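Local atomic coordinates of CS6 fimbrial subunit B, CS6 fimbrial subunit A (Escherichia coli, PDB entry 4B9G), a protein that forms, together with its partner subunit CssA, the CS6 fimbriae of enterotoxigenic Escherichia coli, a colonization factor that probably mediates adhesion to host cells. Residues Ser19-Asn27 and Leu38-Pro46. Numbering follows the deposited sequence.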
# COMPACT_ATOMS: atom_id res chain seq x y z
N SER A 19 7.72 14.01 -2.20
CA SER A 19 7.99 14.54 -0.88
C SER A 19 6.82 14.37 0.09
O SER A 19 6.97 14.60 1.28
CB SER A 19 8.38 16.01 -0.94
OG SER A 19 7.37 16.82 -1.47
N ALA A 20 5.64 13.98 -0.40
CA ALA A 20 4.46 13.91 0.46
C ALA A 20 4.34 12.59 1.22
O ALA A 20 3.65 12.55 2.24
CB ALA A 20 3.21 14.14 -0.37
N VAL A 21 4.91 11.52 0.75
CA VAL A 21 4.72 10.14 1.16
C VAL A 21 6.00 9.51 1.66
O VAL A 21 7.06 9.68 1.06
CB VAL A 21 4.16 9.31 -0.01
CG1 VAL A 21 3.91 7.93 0.35
CG2 VAL A 21 2.99 9.93 -0.63
N ARG A 22 5.90 8.73 2.74
CA ARG A 22 6.99 7.90 3.21
C ARG A 22 6.47 6.47 3.45
O ARG A 22 5.34 6.25 3.88
CB ARG A 22 7.58 8.48 4.51
CG ARG A 22 8.41 7.63 5.38
CD ARG A 22 9.02 8.51 6.44
NE ARG A 22 8.37 8.61 7.75
CZ ARG A 22 8.77 7.94 8.83
NH1 ARG A 22 9.73 7.03 8.77
NH2 ARG A 22 8.19 8.21 9.99
N ILE A 23 7.35 5.49 3.21
CA ILE A 23 7.11 4.07 3.43
C ILE A 23 8.00 3.60 4.58
O ILE A 23 9.19 3.97 4.65
CB ILE A 23 7.50 3.26 2.19
CG1 ILE A 23 6.86 3.83 0.91
CG2 ILE A 23 7.20 1.77 2.43
CD1 ILE A 23 5.36 3.82 0.89
N ILE A 24 7.43 2.79 5.47
CA ILE A 24 8.15 2.25 6.63
C ILE A 24 8.01 0.72 6.63
O ILE A 24 6.96 0.18 7.00
CB ILE A 24 7.61 2.81 7.98
CG1 ILE A 24 7.42 4.33 7.93
CG2 ILE A 24 8.55 2.41 9.10
CD1 ILE A 24 6.84 4.93 9.20
N PRO A 25 9.04 -0.01 6.18
CA PRO A 25 8.98 -1.48 6.22
C PRO A 25 8.90 -2.02 7.64
O PRO A 25 9.46 -1.41 8.55
CB PRO A 25 10.30 -1.92 5.56
CG PRO A 25 10.64 -0.74 4.67
CD PRO A 25 10.26 0.46 5.48
N VAL A 26 8.23 -3.16 7.80
CA VAL A 26 8.26 -3.92 9.04
C VAL A 26 9.19 -5.12 8.82
O VAL A 26 9.18 -5.77 7.77
CB VAL A 26 6.85 -4.38 9.48
CG1 VAL A 26 6.90 -5.18 10.78
CG2 VAL A 26 5.93 -3.17 9.65
N ASN A 27 10.01 -5.36 9.83
CA ASN A 27 10.99 -6.42 9.79
C ASN A 27 10.57 -7.51 10.77
O ASN A 27 10.23 -7.22 11.92
CB ASN A 27 12.38 -5.83 10.07
CG ASN A 27 12.69 -4.67 9.12
OD1 ASN A 27 12.78 -4.88 7.90
ND2 ASN A 27 12.76 -3.45 9.66
N LEU A 38 2.91 -5.54 7.13
CA LEU A 38 4.14 -5.77 6.38
C LEU A 38 4.95 -4.49 6.18
O LEU A 38 6.19 -4.53 6.16
CB LEU A 38 3.82 -6.41 5.04
CG LEU A 38 3.06 -7.73 5.11
CD1 LEU A 38 2.81 -8.28 3.69
CD2 LEU A 38 3.77 -8.76 5.99
N TYR A 39 4.25 -3.37 6.00
CA TYR A 39 4.84 -2.04 5.93
C TYR A 39 3.73 -1.05 6.24
O TYR A 39 2.54 -1.40 6.21
CB TYR A 39 5.52 -1.77 4.58
CG TYR A 39 4.63 -1.70 3.35
CD1 TYR A 39 3.96 -0.53 3.02
CD2 TYR A 39 4.49 -2.79 2.50
CE1 TYR A 39 3.19 -0.44 1.86
CE2 TYR A 39 3.72 -2.71 1.34
CZ TYR A 39 3.08 -1.53 1.01
OH TYR A 39 2.33 -1.38 -0.13
N THR A 40 4.12 0.19 6.53
CA THR A 40 3.13 1.25 6.72
C THR A 40 3.50 2.42 5.79
O THR A 40 4.62 2.49 5.22
CB THR A 40 3.05 1.64 8.15
OG1 THR A 40 2.50 0.65 9.02
CG2 THR A 40 4.18 2.29 8.62
N VAL A 41 2.53 3.29 5.60
CA VAL A 41 2.61 4.44 4.70
C VAL A 41 2.12 5.66 5.48
O VAL A 41 1.06 5.60 6.13
CB VAL A 41 1.71 4.25 3.47
CG1 VAL A 41 1.86 5.42 2.49
CG2 VAL A 41 1.98 2.91 2.79
N GLU A 42 2.87 6.76 5.41
CA GLU A 42 2.46 8.02 6.04
C GLU A 42 2.52 9.12 5.00
O GLU A 42 3.46 9.18 4.20
CB GLU A 42 3.33 8.34 7.26
CG GLU A 42 3.35 7.18 8.27
CD GLU A 42 3.84 7.55 9.66
OE1 GLU A 42 4.44 8.61 9.85
OE2 GLU A 42 3.63 6.74 10.59
N MET A 43 1.52 10.00 4.99
CA MET A 43 1.50 11.12 4.04
C MET A 43 0.76 12.31 4.62
O MET A 43 -0.13 12.17 5.42
CB MET A 43 0.87 10.73 2.71
CG MET A 43 -0.63 10.41 2.79
SD MET A 43 -1.40 9.89 1.19
CE MET A 43 -0.67 8.28 0.89
N THR A 44 1.16 13.51 4.23
CA THR A 44 0.32 14.69 4.53
C THR A 44 -0.17 15.21 3.19
O THR A 44 0.56 15.28 2.25
CB THR A 44 1.02 15.81 5.38
OG1 THR A 44 1.36 15.29 6.66
CG2 THR A 44 0.11 17.02 5.59
N ILE A 45 -1.41 15.59 3.12
CA ILE A 45 -2.00 15.98 1.85
C ILE A 45 -1.58 17.41 1.48
O ILE A 45 -1.88 18.34 2.24
CB ILE A 45 -3.52 15.91 2.01
CG1 ILE A 45 -3.96 14.51 2.51
CG2 ILE A 45 -4.19 16.30 0.71
CD1 ILE A 45 -3.50 13.33 1.67
N PRO A 46 -0.94 17.61 0.32
CA PRO A 46 -0.57 18.98 -0.06
C PRO A 46 -1.80 19.81 -0.39
O PRO A 46 -2.82 19.32 -0.84
CB PRO A 46 0.25 18.78 -1.34
CG PRO A 46 0.70 17.36 -1.30
CD PRO A 46 -0.40 16.62 -0.62
O HOH W 1 4.09 14.80 4.14
O HOH W 2 6.06 10.10 8.54
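R22 and E42 face each other as an antiparallel hydrogen-bonded pair, the backbone N of each donating to the backbone O of the other. Their side chains run the same way off the sheet but meet loosely: R22 NH2 lies 3.8 Å from E42 OE1, a long salt bridge with the guanidinium and carboxylate planes 76° apart. Water 2 closes the gap, accepting from R22 NE in the guanidinium plane and donating to E42 OE1 at 2.6 Å. A bend at chi3 (96°) turns the guanidinium so that I24 CD1 lies 3.4 Å above one face, offset toward the rim. On this face of the sheet I24 CB also packs tightly on T40 CG2, at 3.5 Å. I24 and T40 form the next hydrogen-bonded pair. At the far end T44 N bonds only weakly to A20 O, and water 1 bridges the same two atoms.

The other face is apolar: V21 CG1 touches V41 CG1, and I23 reaches V41 CG2 with CD1 and Y39 CD1 with CG2. Y39 OH is hydrogen-bonded to Y82 OH, and the two rings meet edge-to-face. This CssB hairpin is flanked by strand 145-160, largely the engineered CssA donor strand, parallel to 21-28, as in donor-strand-complemented, immunoglobulin-like fimbrial subunits. Backbone bonds and apolar contacts probably carry most of the pairing, the long, hydrated R22-E42 pair likely adding little.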